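Aminotransferase (Neisseria meningitidis Z2491, PDB 3JTX) probably catalyses the pyridoxal 5'-phosphate-dependent transfer of amino groups between amino acids and keto acids. Local coordinates at residues P69-A74 / P281-S286; S254-G259 / A288-E293; G135-L138 / E143-F146; Q131-A136 / L171-S176. All blocks are in the same frame, centred on the assembly; numbering follows the deposited sequence.

Contact 1 (P69-A74 / P281-S286)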
loop_
_atom_site.group_PDB
_atom_site.type_symbol
_atom_site.label_atom_id
_atom_site.label_comp_id
_atom_site.label_asym_id
_atom_site.label_seq_id
_atom_site.Cartn_x
_atom_site.Cartn_y
_atom_site.Cartn_z
ATOM N N PRO A 69 1.479 16.456 10.489
ATOM C CA PRO A 69 1.075 16.640 11.873
ATOM C C PRO A 69 -0.424 16.911 12.029
ATOM O O PRO A 69 -1.059 16.384 12.940
ATOM C CB PRO A 69 1.873 17.875 12.305
ATOM C CG PRO A 69 3.085 17.881 11.454
ATOM C CD PRO A 69 2.673 17.264 10.140
ATOM N N GLU A 70 -0.991 17.733 11.147
ATOM C CA GLU A 70 -2.403 18.098 11.263
ATOM C C GLU A 70 -3.362 16.926 10.978
ATOM O O GLU A 70 -4.462 16.901 11.512
ATOM C CB GLU A 70 -2.747 19.359 10.426
ATOM C CG GLU A 70 -2.419 19.294 8.938
ATOM C CD GLU A 70 -1.047 19.882 8.577
ATOM O OE1 GLU A 70 -0.047 19.603 9.284
ATOM O OE2 GLU A 70 -0.976 20.638 7.580
ATOM N N LEU A 71 -2.953 15.934 10.186
ATOM C CA LEU A 71 -3.783 14.725 10.059
ATOM C C LEU A 71 -3.734 13.880 11.335
ATOM O O LEU A 71 -4.768 13.415 11.808
ATOM C CB LEU A 71 -3.393 13.873 8.843
ATOM C CG LEU A 71 -4.064 12.495 8.725
ATOM C CD1 LEU A 71 -5.591 12.649 8.707
ATOM C CD2 LEU A 71 -3.548 11.760 7.477
ATOM N N ARG A 72 -2.541 13.658 11.892
ATOM C CA ARG A 72 -2.456 12.866 13.121
ATOM C C ARG A 72 -3.228 13.555 14.263
ATOM O O ARG A 72 -3.872 12.892 15.093
ATOM C CB ARG A 72 -1.004 12.554 13.485
ATOM C CG ARG A 72 -0.409 11.460 12.581
ATOM C CD ARG A 72 1.035 11.130 12.876
ATOM N NE ARG A 72 1.916 12.047 12.157
ATOM C CZ ARG A 72 2.588 13.056 12.701
ATOM N NH1 ARG A 72 2.520 13.306 13.989
ATOM N NH2 ARG A 72 3.346 13.806 11.940
ATOM N N GLN A 73 -3.206 14.885 14.277
ATOM C CA GLN A 73 -3.918 15.653 15.293
ATOM C C GLN A 73 -5.432 15.595 15.104
ATOM O O GLN A 73 -6.184 15.548 16.097
ATOM C CB GLN A 73 -3.408 17.111 15.353
ATOM C CG GLN A 73 -3.943 17.892 16.534
ATOM C CD GLN A 73 -3.549 17.276 17.871
ATOM O OE1 GLN A 73 -2.389 16.934 18.080
ATOM N NE2 GLN A 73 -4.513 17.141 18.778
ATOM N N ALA A 74 -5.889 15.584 13.847
ATOM C CA ALA A 74 -7.317 15.401 13.558
ATOM C C ALA A 74 -7.798 14.038 14.081
ATOM O O ALA A 74 -8.894 13.919 14.638
ATOM C CB ALA A 74 -7.586 15.509 12.068
ATOM N N PRO A 281 -3.264 15.423 -0.822
ATOM C CA PRO A 281 -4.707 15.703 -0.989
ATOM C C PRO A 281 -5.642 14.697 -0.313
ATOM O O PRO A 281 -6.708 15.089 0.178
ATOM C CB PRO A 281 -4.889 15.705 -2.505
ATOM C CG PRO A 281 -3.549 16.171 -3.024
ATOM C CD PRO A 281 -2.547 15.492 -2.105
ATOM N N VAL A 282 -5.256 13.420 -0.255
ATOM C CA VAL A 282 -6.036 12.437 0.505
ATOM C C VAL A 282 -5.961 12.702 2.017
ATOM O O VAL A 282 -6.971 12.554 2.732
ATOM C CB VAL A 282 -5.601 11.007 0.171
ATOM C CG1 VAL A 282 -6.328 9.999 1.050
ATOM C CG2 VAL A 282 -5.877 10.723 -1.326
ATOM N N GLN A 283 -4.792 13.127 2.499
ATOM C CA GLN A 283 -4.663 13.565 3.880
ATOM C C GLN A 283 -5.581 14.757 4.202
ATOM O O GLN A 283 -6.220 14.792 5.256
ATOM C CB GLN A 283 -3.223 13.938 4.221
ATOM C CG GLN A 283 -2.224 12.770 4.167
ATOM C CD GLN A 283 -0.902 13.151 4.816
ATOM O OE1 GLN A 283 -0.880 13.628 5.958
ATOM N NE2 GLN A 283 0.209 12.927 4.100
ATOM N N ARG A 284 -5.653 15.716 3.284
ATOM C CA ARG A 284 -6.512 16.885 3.473
ATOM C C ARG A 284 -8.005 16.497 3.523
ATOM O O ARG A 284 -8.760 16.987 4.369
ATOM C CB ARG A 284 -6.278 17.917 2.369
ATOM C CG ARG A 284 -4.838 18.414 2.262
ATOM C CD ARG A 284 -4.515 19.504 3.236
ATOM N NE ARG A 284 -3.127 19.924 3.079
ATOM C CZ ARG A 284 -2.350 20.362 4.060
ATOM N NH1 ARG A 284 -2.812 20.468 5.307
ATOM N NH2 ARG A 284 -1.093 20.687 3.799
ATOM N N ALA A 285 -8.416 15.652 2.586
ATOM C CA ALA A 285 -9.782 15.142 2.537
ATOM C C ALA A 285 -10.098 14.380 3.823
ATOM O O ALA A 285 -11.216 14.458 4.345
ATOM C CB ALA A 285 -9.947 14.238 1.308
ATOM N N SER A 286 -9.100 13.673 4.354
ATOM C CA SER A 286 -9.265 12.873 5.565
ATOM C C SER A 286 -9.401 13.737 6.815
ATOM O O SER A 286 -10.235 13.450 7.672
ATOM C CB SER A 286 -8.100 11.881 5.720
ATOM O OG SER A 286 -8.011 11.039 4.566
HETATM O O HOH W 1 0.851 21.663 5.910
#
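A helix-on-helix packing joins the first turns of helix 69-82 to helix 280-291, with E70 and L71 meeting Q283, R284 and S286. The two short axes approach to 9.6 Å and run nearly alongside, 30° apart. At the more exposed end, R284 NH1 donates to E70 OE2 at 2.9 Å, with an N-H...O angle of 156°. OE2 is met on its anti side; the guanidinium and carboxylate planes are 47° apart, and a single N-H, on NH1, makes the direct bond. Water 1 adds a second link, donating to E70 OE2 at 2.7 Å and accepting from R284 NH2 at 3.0 Å. E58 forms a further salt bridge with R284 NE. Beneath, L71 lies across Q283, its CD2 methyl 3.6 Å from Q283 OE1. The other branch, CD1, rests 4.0 Å from S286 CB, which the backbone already directs toward the leucine; the first torsion carries S286 OG back to V282 O, 2.6 Å away, and OG also bonds to S254 OG. The buried amide oxygen of Q283 is thus satisfied by L68 N under the leucine methyl, while direct and water-mediated bonds hold a partly exposed ion pair whose members probably both stay charged.

Contact 2 (S254-G259 / A288-E293)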
loop_
_atom_site.group_PDB
_atom_site.type_symbol
_atom_site.label_atom_id
_atom_site.label_comp_id
_atom_site.label_asym_id
_atom_site.label_seq_id
_atom_site.Cartn_x
_atom_site.Cartn_y
_atom_site.Cartn_z
ATOM N N SER A 254 -8.284 5.292 3.203
ATOM C CA SER A 254 -7.788 6.093 4.315
ATOM C C SER A 254 -8.336 5.671 5.690
ATOM O O SER A 254 -9.551 5.549 5.892
ATOM C CB SER A 254 -8.121 7.558 4.056
ATOM O OG SER A 254 -7.724 8.392 5.130
ATOM N N GLY A 255 -7.412 5.466 6.631
ATOM C CA GLY A 255 -7.751 5.262 8.018
ATOM C C GLY A 255 -6.563 5.623 8.888
ATOM O O GLY A 255 -5.692 6.413 8.486
ATOM N N PHE A 256 -6.523 5.046 10.078
ATOM C CA PHE A 256 -5.360 5.183 10.941
ATOM C C PHE A 256 -5.239 3.998 11.873
ATOM O O PHE A 256 -6.198 3.260 12.056
ATOM C CB PHE A 256 -5.364 6.512 11.718
ATOM C CG PHE A 256 -6.445 6.640 12.768
ATOM C CD1 PHE A 256 -6.265 6.143 14.049
ATOM C CD2 PHE A 256 -7.634 7.299 12.478
ATOM C CE1 PHE A 256 -7.255 6.302 15.026
ATOM C CE2 PHE A 256 -8.623 7.471 13.446
ATOM C CZ PHE A 256 -8.432 6.973 14.721
ATOM N N VAL A 257 -4.034 3.822 12.410
ATOM C CA VAL A 257 -3.742 2.860 13.463
ATOM C C VAL A 257 -3.280 3.684 14.672
ATOM O O VAL A 257 -2.630 4.720 14.516
ATOM C CB VAL A 257 -2.690 1.832 13.025
ATOM C CG1 VAL A 257 -1.356 2.509 12.647
ATOM C CG2 VAL A 257 -2.473 0.786 14.112
ATOM N N ALA A 258 -3.667 3.269 15.870
ATOM C CA ALA A 258 -3.326 4.017 17.087
ATOM C C ALA A 258 -3.088 3.089 18.269
ATOM O O ALA A 258 -3.717 2.037 18.380
ATOM C CB ALA A 258 -4.424 5.016 17.426
ATOM N N GLY A 259 -2.194 3.491 19.162
ATOM C CA GLY A 259 -1.864 2.684 20.326
ATOM C C GLY A 259 -0.381 2.745 20.638
ATOM O O GLY A 259 0.249 3.798 20.480
ATOM N N ALA A 288 -10.671 16.731 6.810
ATOM C CA ALA A 288 -12.049 17.208 6.656
ATOM C C ALA A 288 -13.065 16.172 7.136
ATOM O O ALA A 288 -14.052 16.527 7.789
ATOM C CB ALA A 288 -12.334 17.592 5.196
ATOM N N ALA A 289 -12.821 14.906 6.805
ATOM C CA ALA A 289 -13.692 13.802 7.205
ATOM C C ALA A 289 -13.721 13.567 8.714
ATOM O O ALA A 289 -14.788 13.510 9.306
ATOM C CB ALA A 289 -13.277 12.497 6.476
ATOM N N TRP A 290 -12.554 13.411 9.333
ATOM C CA TRP A 290 -12.478 13.185 10.769
ATOM C C TRP A 290 -12.994 14.380 11.573
ATOM O O TRP A 290 -13.562 14.185 12.647
ATOM C CB TRP A 290 -11.060 12.800 11.220
ATOM C CG TRP A 290 -10.584 11.441 10.739
ATOM C CD1 TRP A 290 -9.577 11.200 9.865
ATOM C CD2 TRP A 290 -11.115 10.153 11.097
ATOM N NE1 TRP A 290 -9.435 9.850 9.656
ATOM C CE2 TRP A 290 -10.368 9.185 10.401
ATOM C CE3 TRP A 290 -12.150 9.729 11.932
ATOM C CZ2 TRP A 290 -10.618 7.821 10.509
ATOM C CZ3 TRP A 290 -12.391 8.359 12.047
ATOM C CH2 TRP A 290 -11.621 7.426 11.341
ATOM N N ASP A 291 -12.806 15.596 11.057
ATOM C CA ASP A 291 -13.262 16.822 11.719
ATOM C C ASP A 291 -14.782 17.012 11.693
ATOM O O ASP A 291 -15.320 17.711 12.540
ATOM C CB ASP A 291 -12.620 18.080 11.074
ATOM C CG ASP A 291 -11.194 18.335 11.536
ATOM O OD1 ASP A 291 -10.698 17.680 12.480
ATOM O OD2 ASP A 291 -10.543 19.214 10.946
ATOM N N ASP A 292 -15.465 16.445 10.707
ATOM C CA ASP A 292 -16.906 16.648 10.553
ATOM C C ASP A 292 -17.715 15.473 11.084
ATOM O O ASP A 292 -17.413 14.316 10.782
ATOM C CB ASP A 292 -17.265 16.835 9.093
ATOM C CG ASP A 292 -18.732 17.141 8.900
ATOM O OD1 ASP A 292 -19.165 18.174 9.423
ATOM O OD2 ASP A 292 -19.456 16.346 8.262
ATOM N N GLU A 293 -18.759 15.769 11.854
ATOM C CA GLU A 293 -19.674 14.734 12.312
ATOM C C GLU A 293 -21.047 14.777 11.640
ATOM O O GLU A 293 -21.776 13.786 11.710
ATOM C CB GLU A 293 -19.835 14.765 13.828
ATOM C CG GLU A 293 -18.577 14.428 14.599
ATOM C CD GLU A 293 -18.002 13.040 14.296
ATOM O OE1 GLU A 293 -18.761 12.072 14.080
ATOM O OE2 GLU A 293 -16.761 12.920 14.297
HETATM O O HOH W 2 -7.452 8.579 7.850
#
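F256 of strand 255-259 drives its ring edge into the face of W290, near the end of helix 280-291, in a T-shaped (edge-to-face) aromatic pair. The phenyl and six-membered indole centroids are 5.1 Å apart and the planes stand at 64°, somewhat short of perpendicular. The touching edge is CD2-CE2: F256 CE2 comes to 3.6 Å from W290 CZ2 and 3.7 Å from W290 CH2, above the rim of the benzo ring rather than its middle. F256 has CG wedged between its backbone N and carbonyl carbon (chi1 68°), which turns the CD2-CE2 edge to the indole. On the helix side, W290 has CG beside the backbone N (chi1 -68°), carrying the long indole across the gap to the strand.

The polar link is indirect. Water 2 lies in the indole plane and accepts from W290 NE1 at 3.0 Å. It donates to G255 O at 2.9 Å. A third hydrogen bond, between water 2 and S254 OG, is 2.7 Å long. One water therefore satisfies the indole N-H and ties it to G255, which opens the strand, and to S254 just before it.

Surroundings complete the packing. W78 of helix 69-82 brings its ring against W290 and also touches F256, and R246, next in sequence to the cofactor-bearing K245, donates to A289 O.

Chemically, the edge-to-face tilt is consistent with ring electrostatics and dispersion, while the water fixes the rotation of the indole by holding its sole N-H. Between these two segments the polar link is that water; S286, earlier on the same helix, bonds S254 directly.

Contact 3 (G135-L138 / E143-F146)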
loop_
_atom_site.group_PDB
_atom_site.type_symbol
_atom_site.label_atom_id
_atom_site.label_comp_id
_atom_site.label_asym_id
_atom_site.label_seq_id
_atom_site.Cartn_x
_atom_site.Cartn_y
_atom_site.Cartn_z
ATOM N N GLY A 135 -5.628 -14.642 5.583
ATOM C CA GLY A 135 -4.624 -14.452 4.543
ATOM C C GLY A 135 -3.321 -13.878 5.063
ATOM O O GLY A 135 -2.241 -14.337 4.695
ATOM N N ALA A 136 -3.421 -12.859 5.910
ATOM C CA ALA A 136 -2.243 -12.163 6.428
ATOM C C ALA A 136 -1.382 -13.119 7.241
ATOM O O ALA A 136 -0.158 -13.155 7.098
ATOM C CB ALA A 136 -2.676 -10.944 7.287
ATOM N N THR A 137 -2.041 -13.909 8.091
ATOM C CA THR A 137 -1.367 -14.880 8.929
ATOM C C THR A 137 -0.654 -15.934 8.093
ATOM O O THR A 137 0.544 -16.144 8.268
ATOM C CB THR A 137 -2.364 -15.534 9.909
ATOM O OG1 THR A 137 -2.937 -14.507 10.744
ATOM C CG2 THR A 137 -1.662 -16.620 10.765
ATOM N N LEU A 138 -1.377 -16.555 7.158
ATOM C CA LEU A 138 -0.816 -17.654 6.353
ATOM C C LEU A 138 0.290 -17.155 5.419
ATOM O O LEU A 138 1.361 -17.763 5.339
ATOM C CB LEU A 138 -1.925 -18.401 5.592
ATOM C CG LEU A 138 -2.906 -19.192 6.483
ATOM C CD1 LEU A 138 -3.990 -19.906 5.671
ATOM C CD2 LEU A 138 -2.181 -20.198 7.398
ATOM N N GLU A 143 0.570 -19.673 11.839
ATOM C CA GLU A 143 -0.473 -20.665 11.947
ATOM C C GLU A 143 -1.713 -19.940 12.469
ATOM O O GLU A 143 -1.629 -19.236 13.488
ATOM C CB GLU A 143 0.006 -21.700 12.956
ATOM C CG GLU A 143 -0.629 -23.019 12.902
ATOM C CD GLU A 143 0.059 -23.983 13.848
ATOM O OE1 GLU A 143 -0.070 -23.807 15.076
ATOM O OE2 GLU A 143 0.746 -24.897 13.356
ATOM N N ILE A 144 -2.851 -20.071 11.786
ATOM C CA ILE A 144 -4.074 -19.405 12.246
ATOM C C ILE A 144 -4.911 -20.337 13.124
ATOM O O ILE A 144 -5.110 -21.511 12.793
ATOM C CB ILE A 144 -4.919 -18.804 11.091
ATOM C CG1 ILE A 144 -6.082 -17.988 11.683
ATOM C CG2 ILE A 144 -5.420 -19.906 10.128
ATOM C CD1 ILE A 144 -6.524 -16.807 10.860
ATOM N N HIS A 145 -5.360 -19.808 14.264
ATOM C CA HIS A 145 -6.168 -20.541 15.206
ATOM C C HIS A 145 -7.429 -19.748 15.492
ATOM O O HIS A 145 -7.417 -18.522 15.429
ATOM C CB HIS A 145 -5.372 -20.832 16.475
ATOM C CG HIS A 145 -4.263 -21.815 16.264
ATOM N ND1 HIS A 145 -4.384 -23.152 16.575
ATOM C CD2 HIS A 145 -3.023 -21.663 15.743
ATOM C CE1 HIS A 145 -3.260 -23.778 16.275
ATOM N NE2 HIS A 145 -2.418 -22.897 15.768
ATOM N N PHE A 146 -8.523 -20.450 15.770
ATOM C CA PHE A 146 -9.853 -19.845 15.784
ATOM C C PHE A 146 -10.544 -19.936 17.138
ATOM O O PHE A 146 -10.639 -21.011 17.722
ATOM C CB PHE A 146 -10.712 -20.480 14.676
ATOM C CG PHE A 146 -10.233 -20.144 13.287
ATOM C CD1 PHE A 146 -10.428 -18.874 12.761
ATOM C CD2 PHE A 146 -9.588 -21.091 12.509
ATOM C CE1 PHE A 146 -9.975 -18.553 11.489
ATOM C CE2 PHE A 146 -9.131 -20.778 11.243
ATOM C CZ PHE A 146 -9.337 -19.513 10.719
#
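T137 of helix 131-139 lays its methyl on the backbone of strand 143-148, and this packing is the heart of the contact. T137 CG2 lies 3.7 Å from E143 C and 3.8 Å from I144 N, so the methyl covers the peptide unit between those residues, and it reaches I144 CB at 3.9 Å. With chi1 at -60°, the two branches of the threonine divide: OG1 stays beside the backbone N and bonds back to Y133 O within the helix, while CG2 is directed at the strand. A looser apolar touch, L138 CD2 to I144 CG2 at 4.2 Å, extends the hydrophobic seam toward the partly exposed end.

Polar interactions belong to the other side of the strand, where the CB atoms of E143 and H145 point away from the helix. H145 NE2 donates to E143 OE1 at 2.6 Å along a nearly straight line, 165° at the hydrogen. The carboxylate oxygen sits in the imidazole plane, yet it is met on its anti side and 31° from the carboxylate plane. R168 also forms a salt bridge with E143 OE1, which would favour the ionised carboxylate while sharing its charge between R168 and H145.

Together these features belong to a beta-alpha-beta crossover: strand 122-127, helix 131-139 and strand 143-148 follow in order, the two strands are parallel neighbours, and the last lies outermost in the chain's seven-stranded sheet.

Contact 4 (Q131-A136 / L171-S176)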
loop_
_atom_site.group_PDB
_atom_site.type_symbol
_atom_site.label_atom_id
_atom_site.label_comp_id
_atom_site.label_asym_id
_atom_site.label_seq_id
_atom_site.Cartn_x
_atom_site.Cartn_y
_atom_site.Cartn_z
ATOM N N GLN A 131 -11.728 -12.240 6.182
ATOM C CA GLN A 131 -10.753 -12.782 5.209
ATOM C C GLN A 131 -9.286 -12.416 5.450
ATOM O O GLN A 131 -8.413 -13.301 5.461
ATOM C CB GLN A 131 -11.171 -12.320 3.778
ATOM C CG GLN A 131 -11.267 -10.715 3.597
ATOM C CD GLN A 131 -12.534 -10.210 2.847
ATOM O OE1 GLN A 131 -12.473 -9.279 2.018
ATOM N NE2 GLN A 131 -13.668 -10.817 3.137
ATOM N N ILE A 132 -9.010 -11.124 5.661
ATOM C CA ILE A 132 -7.640 -10.617 5.797
ATOM C C ILE A 132 -6.915 -11.277 6.971
ATOM O O ILE A 132 -5.734 -11.546 6.889
ATOM C CB ILE A 132 -7.606 -9.064 5.972
ATOM C CG1 ILE A 132 -7.979 -8.362 4.666
ATOM C CG2 ILE A 132 -6.229 -8.594 6.432
ATOM C CD1 ILE A 132 -7.094 -8.723 3.503
ATOM N N TYR A 133 -7.640 -11.567 8.064
ATOM C CA TYR A 133 -6.990 -12.174 9.240
ATOM C C TYR A 133 -6.319 -13.501 8.856
ATOM O O TYR A 133 -5.181 -13.777 9.254
ATOM C CB TYR A 133 -7.952 -12.400 10.423
ATOM C CG TYR A 133 -8.811 -11.220 10.819
ATOM C CD1 TYR A 133 -8.462 -9.903 10.484
ATOM C CD2 TYR A 133 -9.991 -11.415 11.535
ATOM C CE1 TYR A 133 -9.285 -8.831 10.828
ATOM C CE2 TYR A 133 -10.795 -10.339 11.901
ATOM C CZ TYR A 133 -10.443 -9.066 11.538
ATOM O OH TYR A 133 -11.280 -8.036 11.859
ATOM N N GLU A 134 -7.028 -14.309 8.079
ATOM C CA GLU A 134 -6.514 -15.601 7.640
ATOM C C GLU A 134 -5.387 -15.439 6.620
ATOM O O GLU A 134 -4.321 -16.024 6.760
ATOM C CB GLU A 134 -7.638 -16.421 7.022
ATOM C CG GLU A 134 -7.162 -17.761 6.484
ATOM C CD GLU A 134 -8.207 -18.461 5.623
ATOM O OE1 GLU A 134 -8.879 -17.810 4.778
ATOM O OE2 GLU A 134 -8.321 -19.681 5.786
ATOM N N GLY A 135 -5.628 -14.642 5.583
ATOM C CA GLY A 135 -4.624 -14.452 4.543
ATOM C C GLY A 135 -3.321 -13.878 5.063
ATOM O O GLY A 135 -2.241 -14.337 4.695
ATOM N N ALA A 136 -3.421 -12.859 5.910
ATOM C CA ALA A 136 -2.243 -12.163 6.428
ATOM C C ALA A 136 -1.382 -13.119 7.241
ATOM O O ALA A 136 -0.158 -13.155 7.098
ATOM C CB ALA A 136 -2.676 -10.944 7.287
ATOM N N LEU A 171 -0.121 -12.654 18.227
ATOM C CA LEU A 171 -1.112 -11.616 17.999
ATOM C C LEU A 171 -2.499 -12.234 18.080
ATOM O O LEU A 171 -2.693 -13.395 17.722
ATOM C CB LEU A 171 -0.895 -10.959 16.628
ATOM C CG LEU A 171 -1.767 -9.764 16.247
ATOM C CD1 LEU A 171 -0.980 -8.697 15.501
ATOM C CD2 LEU A 171 -2.988 -10.226 15.427
ATOM N N VAL A 172 -3.442 -11.463 18.608
ATOM C CA VAL A 172 -4.839 -11.846 18.635
ATOM C C VAL A 172 -5.618 -10.745 17.936
ATOM O O VAL A 172 -5.395 -9.565 18.210
ATOM C CB VAL A 172 -5.291 -11.998 20.099
ATOM C CG1 VAL A 172 -6.778 -12.032 20.220
ATOM C CG2 VAL A 172 -4.639 -13.256 20.726
ATOM N N PHE A 173 -6.514 -11.110 17.019
ATOM C CA PHE A 173 -7.436 -10.135 16.405
ATOM C C PHE A 173 -8.744 -10.045 17.196
ATOM O O PHE A 173 -9.278 -11.068 17.635
ATOM C CB PHE A 173 -7.835 -10.559 14.997
ATOM C CG PHE A 173 -6.746 -10.450 13.988
ATOM C CD1 PHE A 173 -6.321 -9.212 13.552
ATOM C CD2 PHE A 173 -6.169 -11.590 13.451
ATOM C CE1 PHE A 173 -5.319 -9.104 12.595
ATOM C CE2 PHE A 173 -5.173 -11.488 12.482
ATOM C CZ PHE A 173 -4.757 -10.242 12.064
ATOM N N VAL A 174 -9.248 -8.830 17.364
ATOM C CA VAL A 174 -10.629 -8.582 17.790
ATOM C C VAL A 174 -11.323 -7.756 16.701
ATOM O O VAL A 174 -10.733 -6.844 16.140
ATOM C CB VAL A 174 -10.685 -7.838 19.149
ATOM C CG1 VAL A 174 -12.137 -7.407 19.490
ATOM C CG2 VAL A 174 -10.094 -8.690 20.250
ATOM N N CYS A 175 -12.552 -8.113 16.348
ATOM C CA CYS A 175 -13.315 -7.340 15.376
ATOM C C CYS A 175 -14.564 -6.851 16.093
ATOM O O CYS A 175 -15.449 -7.651 16.418
ATOM C CB CYS A 175 -13.667 -8.185 14.153
ATOM S SG CYS A 175 -14.488 -7.255 12.827
ATOM N N SER A 176 -14.607 -5.551 16.380
ATOM C CA SER A 176 -15.643 -4.964 17.242
ATOM C C SER A 176 -15.991 -3.545 16.812
ATOM O O SER A 176 -15.137 -2.669 16.899
ATOM C CB SER A 176 -15.168 -4.944 18.691
ATOM O OG SER A 176 -16.191 -4.480 19.558
#
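The phenol oxygen of Y133 is gripped by a hydrogen bond with D207 OD2 at the end of strand 203-207, and close beside it lies C175, whose CB comes to 3.3 Å from Y133 OH. The cysteine methylene meets the tyrosine at the ring's edge, near its plane. In aminotransferases of this fold type the aspartate at the corresponding place commonly pairs with the pyridine nitrogen of the cofactor, so Y133 is probably a second-shell partner that positions D207.

The body of the contact is an offset (parallel-displaced) stack between Y133 and F173. Their centroids are 4.3 Å apart and the planes only 14° from parallel. The displacement slides F173 toward the base of the tyrosine: F173 CE2 touches Y133 CB at 3.6 Å, while Y133 CD1 hangs 3.7 Å above the middle of the phenyl face. Over the Y133 ring comes F173 CB, 4.2 Å from the centroid, a CH-pi contact close to the ring normal. F173 has CG beside its backbone N (chi1 -71°), which lays the ring back under the tyrosine. L171 CD2 lies 3.6 Å above the plane of the opposite face, so the phenyl is sandwiched and its tilt is fixed from both sides.

Segment 131-136 runs at 166° to strand segment 171-175, the short axes approaching to 10.5 Å. Y133 also touches S125 of strand 122-127, and F173 packs on V108. The stack fills the layer between helix 131-139 and strands 122-127 and 169-175, with helix 100-111 alongside.

From the N terminus, contact 1 opens first, at 69-74, and closes only at 281-286, after more than 200 residues. Within that long loop, contacts 3 and 4 start together on helix 131-139, sharing G135 and A136; contact 3 closes at once on strand 143-148, contact 4 later on strand 169-175. Their centres are 8 Å apart, and I144 CD1 packs against E134 CA. Contact 2 opens at 254-259, before contact 1 has closed, and ends at 288-293, so these two cross; both use helix 280-291, and a probable hydrogen bond joins S286 OG to S254 OG. Contacts 2, 3 and 4 reach the same seven-stranded sheet, with contact 2 about 21 Å from contact 4, centre to centre.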